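Local coordinates for protein ribonucleoside-diphosphate reductase subunit beta (Bacillus halodurans C-125, PDB 2RCC) that probably provides deoxyribonucleotides for DNA synthesis as the di-iron small subunit of a class I ribonucleotide reductase, acting together with the large subunit, at residues A[2-6]-A[22-26]; A[36-41]-A[105-111]; A[118-122]-A[219-223]; A[175-180]-A[230-235]. All coordinates share one frame; numbering follows the deposited sequence.

Contact 1 of 4, residues A[2-6]-A[22-26]; sequences MEQLQ and ILNGK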
loop_
_atom_site.group_PDB
_atom_site.type_symbol
_atom_site.label_atom_id
_atom_site.label_comp_id
_atom_site.label_asym_id
_atom_site.label_seq_id
_atom_site.Cartn_x
_atom_site.Cartn_y
_atom_site.Cartn_z
HETATM N N MSE A 2 11.623 -27.375 8.882
HETATM C CA MSE A 2 11.924 -26.180 8.083
HETATM C C MSE A 2 12.496 -25.042 8.945
HETATM O O MSE A 2 12.084 -24.862 10.099
HETATM C CB MSE A 2 10.653 -25.677 7.397
HETATM C CG MSE A 2 10.068 -26.574 6.318
HETATM SE SE MSE A 2 10.529 -26.054 4.496
HETATM C CE MSE A 2 12.465 -25.764 4.668
ATOM N N GLU A 3 13.444 -24.298 8.375
ATOM C CA GLU A 3 14.058 -23.120 9.010
ATOM C C GLU A 3 12.999 -22.061 9.298
ATOM O O GLU A 3 12.094 -21.902 8.495
ATOM C CB GLU A 3 15.125 -22.500 8.078
ATOM C CG GLU A 3 14.629 -22.016 6.630
ATOM C CD GLU A 3 15.730 -21.290 5.814
ATOM O OE1 GLU A 3 16.931 -21.466 6.125
ATOM O OE2 GLU A 3 15.402 -20.533 4.872
ATOM N N GLN A 4 13.075 -21.354 10.423
ATOM C CA GLN A 4 12.092 -20.283 10.657
ATOM C C GLN A 4 12.480 -19.041 9.871
ATOM O O GLN A 4 13.655 -18.815 9.624
ATOM C CB GLN A 4 11.854 -19.979 12.134
ATOM C CG GLN A 4 10.873 -20.971 12.780
ATOM C CD GLN A 4 10.441 -20.557 14.171
ATOM O OE1 GLN A 4 11.229 -19.998 14.940
ATOM N NE2 GLN A 4 9.189 -20.853 14.511
ATOM N N LEU A 5 11.486 -18.255 9.478
ATOM C CA LEU A 5 11.712 -17.066 8.660
ATOM C C LEU A 5 12.155 -15.883 9.480
ATOM O O LEU A 5 11.718 -15.706 10.603
ATOM C CB LEU A 5 10.447 -16.649 7.921
ATOM C CG LEU A 5 9.866 -17.726 7.014
ATOM C CD1 LEU A 5 8.699 -17.153 6.309
ATOM C CD2 LEU A 5 10.881 -18.338 6.039
ATOM N N GLN A 6 12.997 -15.058 8.877
ATOM C CA GLN A 6 13.472 -13.853 9.497
ATOM C C GLN A 6 12.692 -12.733 8.838
ATOM O O GLN A 6 12.463 -12.766 7.634
ATOM C CB GLN A 6 14.977 -13.708 9.267
ATOM C CG GLN A 6 15.800 -14.826 9.878
ATOM C CD GLN A 6 15.674 -14.862 11.388
ATOM O OE1 GLN A 6 15.915 -13.860 12.054
ATOM N NE2 GLN A 6 15.280 -16.011 11.936
ATOM N N ILE A 22 13.047 -14.732 -2.026
ATOM C CA ILE A 22 11.731 -14.275 -1.562
ATOM C C ILE A 22 11.572 -14.365 -0.035
ATOM O O ILE A 22 10.957 -13.488 0.557
ATOM C CB ILE A 22 10.569 -15.103 -2.263
ATOM C CG1 ILE A 22 10.509 -14.830 -3.757
ATOM C CG2 ILE A 22 9.201 -14.767 -1.684
ATOM C CD1 ILE A 22 9.552 -15.811 -4.474
ATOM N N LEU A 23 12.098 -15.427 0.580
ATOM C CA LEU A 23 12.063 -15.622 2.024
ATOM C C LEU A 23 13.469 -15.925 2.496
ATOM O O LEU A 23 14.190 -16.654 1.829
ATOM C CB LEU A 23 11.140 -16.780 2.401
ATOM C CG LEU A 23 9.677 -16.749 2.022
ATOM C CD1 LEU A 23 9.011 -18.118 2.335
ATOM C CD2 LEU A 23 8.923 -15.595 2.692
ATOM N N ASN A 24 13.868 -15.384 3.640
ATOM C CA ASN A 24 15.219 -15.545 4.141
ATOM C C ASN A 24 16.315 -15.167 3.113
ATOM O O ASN A 24 17.387 -15.729 3.137
ATOM C CB ASN A 24 15.415 -16.966 4.747
ATOM C CG ASN A 24 14.817 -17.098 6.134
ATOM O OD1 ASN A 24 14.487 -16.097 6.785
ATOM N ND2 ASN A 24 14.727 -18.335 6.623
ATOM N N GLY A 25 16.064 -14.157 2.269
ATOM C CA GLY A 25 17.059 -13.686 1.322
ATOM C C GLY A 25 17.720 -12.436 1.860
ATOM O O GLY A 25 17.514 -12.054 3.014
ATOM N N LYS A 26 18.477 -11.775 0.990
ATOM C CA LYS A 26 19.144 -10.523 1.309
ATOM C C LYS A 26 18.617 -9.486 0.336
ATOM O O LYS A 26 18.473 -9.785 -0.850
ATOM C CB LYS A 26 20.646 -10.658 1.138
ATOM C CG LYS A 26 21.305 -11.662 2.059
ATOM C CD LYS A 26 21.358 -11.158 3.495
ATOM C CE LYS A 26 22.303 -12.040 4.340
HETATM O O HOH W 1 11.941 -14.264 5.428
#
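The Asn24 amide meets Glu3, Gln4 and Gln6 and grips their segment at three points. Both segments are irregular loops near the N-terminus, ahead of helix 41-50 in a ferritin-like helical subunit. The side-chain amide bonds Gln4 O and Gln6 N, the backbone groups flanking Leu5. OD1 of Asn24 accepts from Gln6 N at 2.8 Å, with the donor in the carbonyl plane. ND2 of Asn24 donates in a nearly straight line (179°) to Gln4 O, 3.2 Å away, arriving from above that carbonyl plane. The other N-H of ND2 meets Glu3 OE2 at 2.9 Å. Here the amide and carboxylate planes are 75° apart, and the oxygen is approached from above its plane. Glu3 gets there with CG held between its backbone N and carbonyl carbon (chi1 59°) and the chain extended beyond. With alanine in place of Asn24, Gln6 N, Gln4 O and the Glu3 carboxylate would probably lose these partners, and the carboxylate could turn more freely. Leu5 packs beside the amide and on Pro172; Leu23 packs on Phe175 of helix 172-187. Leu5 CD1 lies 3.9 Å from Leu23 CD2.

Contact 2 of 4, residues A[36-41]-A[105-111]; sequences VRFSWA and DSSLAAL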
loop_
_atom_site.group_PDB
_atom_site.type_symbol
_atom_site.label_atom_id
_atom_site.label_comp_id
_atom_site.label_asym_id
_atom_site.label_seq_id
_atom_site.Cartn_x
_atom_site.Cartn_y
_atom_site.Cartn_z
ATOM N N VAL A 36 15.298 -5.190 -10.235
ATOM C CA VAL A 36 14.551 -6.086 -9.322
ATOM C C VAL A 36 14.794 -7.545 -9.695
ATOM O O VAL A 36 15.314 -7.871 -10.773
ATOM C CB VAL A 36 13.031 -5.746 -9.222
ATOM C CG1 VAL A 36 12.810 -4.232 -8.782
ATOM C CG2 VAL A 36 12.288 -6.029 -10.515
ATOM N N ARG A 37 14.469 -8.437 -8.770
ATOM C CA ARG A 37 14.721 -9.850 -8.975
ATOM C C ARG A 37 13.859 -10.483 -10.048
ATOM O O ARG A 37 14.354 -11.301 -10.810
ATOM C CB ARG A 37 14.555 -10.593 -7.664
ATOM C CG ARG A 37 14.754 -12.075 -7.758
ATOM C CD ARG A 37 14.533 -12.715 -6.431
ATOM N NE ARG A 37 14.773 -14.153 -6.476
ATOM C CZ ARG A 37 15.977 -14.732 -6.462
ATOM N NH1 ARG A 37 17.096 -14.028 -6.436
ATOM N NH2 ARG A 37 16.069 -16.054 -6.510
ATOM N N PHE A 38 12.577 -10.142 -10.092
ATOM C CA PHE A 38 11.631 -10.708 -11.063
ATOM C C PHE A 38 11.233 -9.740 -12.160
ATOM O O PHE A 38 10.706 -8.634 -11.903
ATOM C CB PHE A 38 10.375 -11.176 -10.310
ATOM C CG PHE A 38 10.675 -12.211 -9.266
ATOM C CD1 PHE A 38 11.134 -13.471 -9.631
ATOM C CD2 PHE A 38 10.525 -11.925 -7.921
ATOM C CE1 PHE A 38 11.460 -14.434 -8.660
ATOM C CE2 PHE A 38 10.854 -12.862 -6.958
ATOM C CZ PHE A 38 11.312 -14.132 -7.328
ATOM N N SER A 39 11.432 -10.172 -13.393
ATOM C CA SER A 39 11.125 -9.361 -14.582
ATOM C C SER A 39 9.626 -9.093 -14.784
ATOM O O SER A 39 9.257 -8.221 -15.551
ATOM C CB SER A 39 11.748 -9.990 -15.823
ATOM O OG SER A 39 11.232 -11.294 -16.020
ATOM N N TRP A 40 8.772 -9.828 -14.086
ATOM C CA TRP A 40 7.333 -9.593 -14.095
ATOM C C TRP A 40 6.836 -8.590 -13.040
ATOM O O TRP A 40 5.679 -8.162 -13.131
ATOM C CB TRP A 40 6.547 -10.907 -13.900
ATOM C CG TRP A 40 6.947 -11.761 -12.774
ATOM C CD1 TRP A 40 7.755 -12.813 -12.856
ATOM C CD2 TRP A 40 6.543 -11.671 -11.389
ATOM N NE1 TRP A 40 7.918 -13.393 -11.645
ATOM C CE2 TRP A 40 7.176 -12.726 -10.717
ATOM C CE3 TRP A 40 5.737 -10.792 -10.653
ATOM C CZ2 TRP A 40 7.038 -12.937 -9.341
ATOM C CZ3 TRP A 40 5.586 -11.001 -9.289
ATOM C CH2 TRP A 40 6.244 -12.057 -8.642
ATOM N N ALA A 41 7.685 -8.191 -12.080
ATOM C CA ALA A 41 7.226 -7.308 -10.985
ATOM C C ALA A 41 6.910 -5.904 -11.457
ATOM O O ALA A 41 5.878 -5.389 -11.083
ATOM C CB ALA A 41 8.240 -7.253 -9.805
ATOM N N ASP A 105 12.106 -9.176 -0.403
ATOM C CA ASP A 105 12.194 -8.562 -1.738
ATOM C C ASP A 105 11.417 -7.287 -1.612
ATOM O O ASP A 105 10.194 -7.330 -1.315
ATOM C CB ASP A 105 11.620 -9.464 -2.833
ATOM C CG ASP A 105 11.713 -8.860 -4.253
ATOM O OD1 ASP A 105 11.259 -7.728 -4.467
ATOM O OD2 ASP A 105 12.139 -9.575 -5.185
ATOM N N SER A 106 12.092 -6.164 -1.866
ATOM C CA SER A 106 11.483 -4.847 -1.710
ATOM C C SER A 106 10.396 -4.588 -2.732
ATOM O O SER A 106 9.432 -3.860 -2.418
ATOM C CB SER A 106 12.523 -3.729 -1.756
ATOM O OG SER A 106 13.265 -3.767 -2.946
ATOM N N SER A 107 10.547 -5.137 -3.951
ATOM C CA SER A 107 9.527 -5.001 -4.994
ATOM C C SER A 107 8.246 -5.737 -4.611
ATOM O O SER A 107 7.156 -5.220 -4.820
ATOM C CB SER A 107 10.003 -5.421 -6.400
ATOM O OG SER A 107 10.202 -6.815 -6.495
ATOM N N LEU A 108 8.360 -6.939 -4.054
ATOM C CA LEU A 108 7.181 -7.679 -3.625
ATOM C C LEU A 108 6.530 -7.006 -2.408
ATOM O O LEU A 108 5.299 -6.943 -2.323
ATOM C CB LEU A 108 7.529 -9.148 -3.311
ATOM C CG LEU A 108 8.123 -9.969 -4.487
ATOM C CD1 LEU A 108 8.328 -11.440 -4.102
ATOM C CD2 LEU A 108 7.269 -9.886 -5.747
ATOM N N ALA A 109 7.343 -6.503 -1.467
ATOM C CA ALA A 109 6.815 -5.746 -0.315
ATOM C C ALA A 109 6.031 -4.547 -0.818
ATOM O O ALA A 109 4.940 -4.279 -0.327
ATOM C CB ALA A 109 7.939 -5.349 0.635
ATOM N N ALA A 110 6.548 -3.833 -1.820
ATOM C CA ALA A 110 5.831 -2.681 -2.380
ATOM C C ALA A 110 4.482 -3.096 -3.005
ATOM O O ALA A 110 3.437 -2.412 -2.850
ATOM C CB ALA A 110 6.698 -1.968 -3.414
ATOM N N LEU A 111 4.493 -4.195 -3.728
ATOM C CA LEU A 111 3.251 -4.679 -4.355
ATOM C C LEU A 111 2.220 -5.073 -3.288
ATOM O O LEU A 111 1.035 -4.874 -3.471
ATOM C CB LEU A 111 3.548 -5.787 -5.370
ATOM C CG LEU A 111 4.277 -5.436 -6.672
ATOM C CD1 LEU A 111 4.769 -6.742 -7.352
ATOM C CD2 LEU A 111 3.353 -4.568 -7.562
HETATM O O HOH W 2 14.138 -7.506 -5.981
HETATM O O HOH W 3 11.298 -8.768 -7.760
#
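Asp105 brings its carboxylate up to Arg37 and Phe38 because CG stands opposite its backbone N (chi1 -179°). Ser107 swings OG between its own N and carbonyl carbon (chi1 70°), which sets the hydroxyl beside the same carboxylate. The two carboxylate oxygens have different tasks. OD1 of Asp105 caps the helix. It accepts from Leu108 N at 3.0 Å, from well above the carboxylate plane, and weakly from Ser107 N. The hydroxyl of Ser107 also donates to OD1, in a very short bond. OD2 of Asp105 faces the other segment and touches Arg37 CB at 3.6 Å. The carboxylate lies almost parallel to the Phe38 ring, their planes 9° apart. One water donates to Asp105 OD2 at 2.8 Å and to Ser107 OG, and accepts from Phe38 N. A second water accepts from Arg37 N and donates weakly to OD2. The guanidinium of Arg37 leads away to Ser19 O. This is the N-cap of helix 106-133, which carries probable iron ligands further along in this ferritin-like fold. The loop before helix 41-50 lies against that cap. Beyond the polar patch the packing is apolar. Leu108 forks between two aromatic rings, CD2 lying 3.8 Å from Trp40 CH2 and CD1 lying 4.1 Å from Phe38 CE2. Val36 CG1 rests on Ser107 CB, and Ala41 CB faces Leu111 CD1 at 4.3 Å. Another side of the helix meets the second subunit, where Ala109 packs on Met97 and Ala110 on Val120 of that chain.

Contact 3 of 4, residues A[118-122]-A[219-223]; sequences QEVVH and DEQLH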
loop_
_atom_site.group_PDB
_atom_site.type_symbol
_atom_site.label_atom_id
_atom_site.label_comp_id
_atom_site.label_asym_id
_atom_site.label_seq_id
_atom_site.Cartn_x
_atom_site.Cartn_y
_atom_site.Cartn_z
ATOM N N GLN A 118 -5.665 -1.314 -2.328
ATOM C CA GLN A 118 -6.776 -1.771 -3.178
ATOM C C GLN A 118 -7.855 -2.411 -2.303
ATOM O O GLN A 118 -9.023 -2.133 -2.499
ATOM C CB GLN A 118 -6.293 -2.750 -4.281
ATOM C CG GLN A 118 -5.424 -2.028 -5.355
ATOM C CD GLN A 118 -5.175 -2.854 -6.612
ATOM O OE1 GLN A 118 -5.174 -4.060 -6.570
ATOM N NE2 GLN A 118 -4.917 -2.181 -7.718
ATOM N N GLU A 119 -7.478 -3.217 -1.318
ATOM C CA GLU A 119 -8.473 -3.814 -0.408
ATOM C C GLU A 119 -9.245 -2.756 0.383
ATOM O O GLU A 119 -10.467 -2.917 0.581
ATOM C CB GLU A 119 -7.848 -4.806 0.570
ATOM C CG GLU A 119 -7.141 -6.028 -0.066
ATOM C CD GLU A 119 -8.030 -6.865 -0.980
ATOM O OE1 GLU A 119 -9.255 -6.978 -0.707
ATOM O OE2 GLU A 119 -7.488 -7.427 -1.963
ATOM N N VAL A 120 -8.550 -1.695 0.832
ATOM C CA VAL A 120 -9.177 -0.553 1.491
ATOM C C VAL A 120 -10.247 0.047 0.590
ATOM O O VAL A 120 -11.380 0.267 1.024
ATOM C CB VAL A 120 -8.156 0.544 1.925
ATOM C CG1 VAL A 120 -8.878 1.839 2.263
ATOM C CG2 VAL A 120 -7.298 0.068 3.140
ATOM N N VAL A 121 -9.887 0.302 -0.659
ATOM C CA VAL A 121 -10.814 0.848 -1.627
ATOM C C VAL A 121 -11.994 -0.117 -1.974
ATOM O O VAL A 121 -13.156 0.335 -2.076
ATOM C CB VAL A 121 -10.122 1.332 -2.907
ATOM C CG1 VAL A 121 -11.182 1.861 -3.894
ATOM C CG2 VAL A 121 -9.084 2.454 -2.580
ATOM N N HIS A 122 -11.700 -1.415 -2.065
ATOM C CA HIS A 122 -12.751 -2.430 -2.269
ATOM C C HIS A 122 -13.741 -2.391 -1.104
ATOM O O HIS A 122 -14.945 -2.327 -1.320
ATOM C CB HIS A 122 -12.208 -3.861 -2.434
ATOM C CG HIS A 122 -11.288 -4.038 -3.613
ATOM N ND1 HIS A 122 -10.525 -5.169 -3.809
ATOM C CD2 HIS A 122 -10.986 -3.198 -4.632
ATOM C CE1 HIS A 122 -9.818 -5.034 -4.918
ATOM N NE2 HIS A 122 -10.093 -3.852 -5.448
ATOM N N ASP A 219 -9.101 -6.354 -10.271
ATOM C CA ASP A 219 -7.990 -6.203 -9.319
ATOM C C ASP A 219 -7.636 -7.560 -8.706
ATOM O O ASP A 219 -6.468 -7.901 -8.556
ATOM C CB ASP A 219 -8.369 -5.293 -8.163
ATOM C CG ASP A 219 -8.524 -3.839 -8.550
ATOM O OD1 ASP A 219 -8.022 -3.394 -9.576
ATOM O OD2 ASP A 219 -9.104 -3.110 -7.734
ATOM N N GLU A 220 -8.649 -8.324 -8.322
ATOM C CA GLU A 220 -8.377 -9.638 -7.737
ATOM C C GLU A 220 -7.610 -10.542 -8.678
ATOM O O GLU A 220 -6.759 -11.245 -8.231
ATOM C CB GLU A 220 -9.633 -10.332 -7.301
ATOM C CG GLU A 220 -10.321 -9.692 -6.115
ATOM C CD GLU A 220 -11.483 -10.560 -5.650
ATOM O OE1 GLU A 220 -12.307 -10.957 -6.509
ATOM O OE2 GLU A 220 -11.560 -10.818 -4.427
ATOM N N GLN A 221 -7.833 -10.448 -9.986
ATOM C CA GLN A 221 -7.112 -11.311 -10.917
ATOM C C GLN A 221 -5.622 -11.027 -10.912
ATOM O O GLN A 221 -4.831 -11.964 -11.025
ATOM C CB GLN A 221 -7.674 -11.253 -12.352
ATOM C CG GLN A 221 -9.180 -11.504 -12.513
ATOM C CD GLN A 221 -9.713 -12.620 -11.633
ATOM O OE1 GLN A 221 -9.290 -13.764 -11.769
ATOM N NE2 GLN A 221 -10.680 -12.303 -10.755
ATOM N N LEU A 222 -5.235 -9.758 -10.785
ATOM C CA LEU A 222 -3.821 -9.418 -10.707
ATOM C C LEU A 222 -3.218 -9.865 -9.357
ATOM O O LEU A 222 -2.054 -10.256 -9.288
ATOM C CB LEU A 222 -3.598 -7.941 -11.003
ATOM C CG LEU A 222 -3.914 -7.468 -12.428
ATOM C CD1 LEU A 222 -3.695 -5.935 -12.570
ATOM C CD2 LEU A 222 -3.052 -8.190 -13.429
ATOM N N HIS A 223 -4.022 -9.829 -8.304
ATOM C CA HIS A 223 -3.585 -10.292 -6.984
ATOM C C HIS A 223 -3.313 -11.789 -7.076
ATOM O O HIS A 223 -2.248 -12.248 -6.618
ATOM C CB HIS A 223 -4.625 -10.010 -5.901
ATOM C CG HIS A 223 -4.955 -8.555 -5.683
ATOM N ND1 HIS A 223 -5.780 -8.132 -4.667
ATOM C CD2 HIS A 223 -4.573 -7.433 -6.334
ATOM C CE1 HIS A 223 -5.928 -6.821 -4.718
ATOM N NE2 HIS A 223 -5.203 -6.369 -5.725
HETATM O O HOH W 4 -4.581 -5.561 -8.711
HETATM O O HOH W 5 -5.320 -3.687 -10.417
#
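His122 and Asp219 meet through a nearly straight hydrogen bond, NE2 to OD2 at 2.6 Å (173°). The carboxylate lies close to the ring plane and OD2 accepts with its anti lone pair. Beside it, His223 NE2 points at Gln118 OE1, 2.5 Å away, a very short bond with amide and ring nearly coplanar. Glu119 OE2 comes to the His223 ring edge between CE1 and ND1, 3.2 Å from CE1. Two waters tie the second layer together. One donates to Gln118 OE1 and Asp219 O; the other accepts from Gln118 NE2 at 3.1 Å and donates to Asp219 OD1. The Gln118 amide stacks on the Asp219 carboxylate, their planes 20° apart. Further out, Trp53 NE1 also bonds Asp219 OD2, and Glu186 OE1 bonds His223 ND1. Helices 106-133 and 207-237 run antiparallel here, their axes 12.0 Å apart, as in the di-iron core of ferritin-like proteins. Glu119, His122, Glu220 and His223 are probably iron ligands. NE2 is taken in both histidines, consistent with ND1 being the metal-binding nitrogen as in relatives; here ND1 of His223 bonds Glu186 instead. The chain His122-Asp219-Trp53 resembles the radical-transfer route of class I small subunits.

Contact 4 of 4, residues A[175-180]-A[230-235]; sequences FLESIV and IFKELL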
loop_
_atom_site.group_PDB
_atom_site.type_symbol
_atom_site.label_atom_id
_atom_site.label_comp_id
_atom_site.label_asym_id
_atom_site.label_seq_id
_atom_site.Cartn_x
_atom_site.Cartn_y
_atom_site.Cartn_z
ATOM N N PHE A 175 4.418 -20.480 5.096
ATOM C CA PHE A 175 4.265 -19.326 4.214
ATOM C C PHE A 175 3.585 -19.735 2.906
ATOM O O PHE A 175 2.674 -19.054 2.421
ATOM C CB PHE A 175 5.601 -18.672 3.911
ATOM C CG PHE A 175 5.462 -17.356 3.235
ATOM C CD1 PHE A 175 5.395 -17.288 1.856
ATOM C CD2 PHE A 175 5.366 -16.180 3.972
ATOM C CE1 PHE A 175 5.245 -16.040 1.194
ATOM C CE2 PHE A 175 5.212 -14.930 3.316
ATOM C CZ PHE A 175 5.156 -14.886 1.925
ATOM N N LEU A 176 4.038 -20.834 2.326
ATOM C CA LEU A 176 3.436 -21.387 1.105
ATOM C C LEU A 176 1.945 -21.726 1.324
ATOM O O LEU A 176 1.125 -21.423 0.486
ATOM C CB LEU A 176 4.200 -22.635 0.652
ATOM C CG LEU A 176 3.902 -23.182 -0.757
ATOM C CD1 LEU A 176 4.499 -22.258 -1.793
ATOM C CD2 LEU A 176 4.490 -24.565 -0.950
ATOM N N GLU A 177 1.625 -22.343 2.460
ATOM C CA GLU A 177 0.248 -22.662 2.825
ATOM C C GLU A 177 -0.601 -21.410 2.860
ATOM O O GLU A 177 -1.698 -21.387 2.329
ATOM C CB GLU A 177 0.195 -23.370 4.168
ATOM C CG GLU A 177 0.796 -24.762 4.123
ATOM C CD GLU A 177 0.949 -25.428 5.492
ATOM O OE1 GLU A 177 0.476 -24.868 6.520
ATOM O OE2 GLU A 177 1.555 -26.531 5.515
ATOM N N SER A 178 -0.059 -20.373 3.483
ATOM C CA SER A 178 -0.679 -19.054 3.578
ATOM C C SER A 178 -0.919 -18.410 2.188
ATOM O O SER A 178 -1.955 -17.789 1.960
ATOM C CB SER A 178 0.196 -18.191 4.508
ATOM O OG SER A 178 -0.220 -16.854 4.496
ATOM N N ILE A 179 0.034 -18.546 1.262
ATOM C CA ILE A 179 -0.118 -18.097 -0.149
ATOM C C ILE A 179 -1.279 -18.827 -0.837
ATOM O O ILE A 179 -2.040 -18.217 -1.596
ATOM C CB ILE A 179 1.196 -18.335 -0.977
ATOM C CG1 ILE A 179 2.281 -17.345 -0.562
ATOM C CG2 ILE A 179 0.956 -18.238 -2.506
ATOM C CD1 ILE A 179 2.042 -15.900 -1.087
ATOM N N VAL A 180 -1.422 -20.125 -0.575
ATOM C CA VAL A 180 -2.543 -20.889 -1.151
ATOM C C VAL A 180 -3.874 -20.345 -0.639
ATOM O O VAL A 180 -4.806 -20.187 -1.436
ATOM C CB VAL A 180 -2.446 -22.425 -0.909
ATOM C CG1 VAL A 180 -3.742 -23.146 -1.419
ATOM C CG2 VAL A 180 -1.173 -23.012 -1.605
ATOM N N ILE A 230 4.383 -16.130 -6.857
ATOM C CA ILE A 230 5.168 -16.350 -5.618
ATOM C C ILE A 230 5.199 -17.821 -5.275
ATOM O O ILE A 230 6.267 -18.345 -4.899
ATOM C CB ILE A 230 4.620 -15.516 -4.400
ATOM C CG1 ILE A 230 4.860 -14.046 -4.639
ATOM C CG2 ILE A 230 5.307 -15.963 -3.084
ATOM C CD1 ILE A 230 4.015 -13.156 -3.726
ATOM N N PHE A 231 4.043 -18.505 -5.427
ATOM C CA PHE A 231 3.963 -19.935 -5.174
ATOM C C PHE A 231 4.968 -20.705 -6.032
ATOM O O PHE A 231 5.748 -21.536 -5.513
ATOM C CB PHE A 231 2.529 -20.448 -5.431
ATOM C CG PHE A 231 2.338 -21.911 -5.152
ATOM C CD1 PHE A 231 2.567 -22.878 -6.158
ATOM C CD2 PHE A 231 1.934 -22.344 -3.900
ATOM C CE1 PHE A 231 2.414 -24.234 -5.903
ATOM C CE2 PHE A 231 1.767 -23.714 -3.650
ATOM C CZ PHE A 231 2.004 -24.652 -4.646
ATOM N N LYS A 232 4.947 -20.447 -7.336
ATOM C CA LYS A 232 5.859 -21.142 -8.255
ATOM C C LYS A 232 7.339 -20.843 -7.994
ATOM O O LYS A 232 8.169 -21.716 -8.099
ATOM C CB LYS A 232 5.554 -20.779 -9.690
ATOM C CG LYS A 232 4.268 -21.360 -10.215
ATOM C CD LYS A 232 3.885 -20.616 -11.479
ATOM C CE LYS A 232 2.654 -21.139 -12.070
ATOM N NZ LYS A 232 1.917 -20.006 -12.741
ATOM N N GLU A 233 7.660 -19.615 -7.637
ATOM C CA GLU A 233 9.027 -19.221 -7.347
ATOM C C GLU A 233 9.472 -19.847 -6.031
ATOM O O GLU A 233 10.641 -20.168 -5.886
ATOM C CB GLU A 233 9.165 -17.701 -7.281
ATOM C CG GLU A 233 8.840 -16.931 -8.589
ATOM C CD GLU A 233 9.827 -17.112 -9.744
ATOM O OE1 GLU A 233 10.900 -17.776 -9.581
ATOM O OE2 GLU A 233 9.502 -16.518 -10.814
ATOM N N LEU A 234 8.567 -19.986 -5.062
ATOM C CA LEU A 234 8.909 -20.640 -3.804
ATOM C C LEU A 234 9.299 -22.104 -4.007
ATOM O O LEU A 234 10.170 -22.599 -3.297
ATOM C CB LEU A 234 7.803 -20.499 -2.740
ATOM C CG LEU A 234 7.674 -19.140 -2.050
ATOM C CD1 LEU A 234 6.441 -19.170 -1.165
ATOM C CD2 LEU A 234 8.963 -18.774 -1.285
ATOM N N LEU A 235 8.642 -22.795 -4.946
ATOM C CA LEU A 235 9.006 -24.173 -5.291
ATOM C C LEU A 235 10.391 -24.230 -5.963
ATOM O O LEU A 235 11.091 -25.184 -5.761
ATOM C CB LEU A 235 7.912 -24.891 -6.116
ATOM C CG LEU A 235 6.803 -25.591 -5.301
ATOM C CD1 LEU A 235 6.159 -24.739 -4.270
ATOM C CD2 LEU A 235 5.719 -26.223 -6.212
#
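Leu176 and Phe231 form the tightest of the contacts between aliphatic groups and aromatic rings. Leu176 CD1 approaches Phe231 CD2 to 3.3 Å, obliquely to the ring. Leu176 reaches it with CG opposite the backbone N (chi1 -168°), which carries both methyls across to the other helix. Val180 CG2 adds a second oblique touch, 3.6 Å from Phe231 CE2. Leu235 CD1 lies over one face of this ring, near its rim, while Ile179 CG2 comes to its edge. The Phe175 ring offers its own edge to Leu234, CD1 to CD1 at 3.7 Å. These groups join two helices of the ferritin-like bundle, 172-187 and 207-237, which run antiparallel at 157° with axes 10.2 Å apart. Contacts between aliphatic groups fill in the rest. Leu176 CD1 touches Leu234, and its CD2 lies 3.7 Å from Leu235 CD1. Ile179 CD1 meets Ile230 CG2 at 3.8 Å, the two side chains crossing at about a right angle. Replacing Leu176 by alanine removes both methyls and would probably open a gap between Phe231, Leu234 and Leu235. On the flanks, Val180 packs on Phe249 of helix 244-268 and Phe175 on Ala99 of helix 95-100.

Overall arrangement
Contact 3 lies deepest, about 8 Å from the centre of the chain, and contact 1 lies outermost. Contacts 2 and 4 are also buried. Contacts 2 and 3 share helix 106-133, and both touch the second subunit. Contacts 3 and 4 share helix 207-237. Along it, contact 3 is made of buried histidine hydrogen bonds at the probable iron site, and contact 4 is purely apolar. Contact 1 relies on amide bonds to backbone and a carboxylate at a partly exposed edge; contact 2 combines a helix cap, waters and aromatic packing. The first, second and fourth contacts join through Ile22, which packs on Phe38, Leu108 and Glu233. Leu23 also packs on Leu234 and Phe175. Contact 3 touches none of the others.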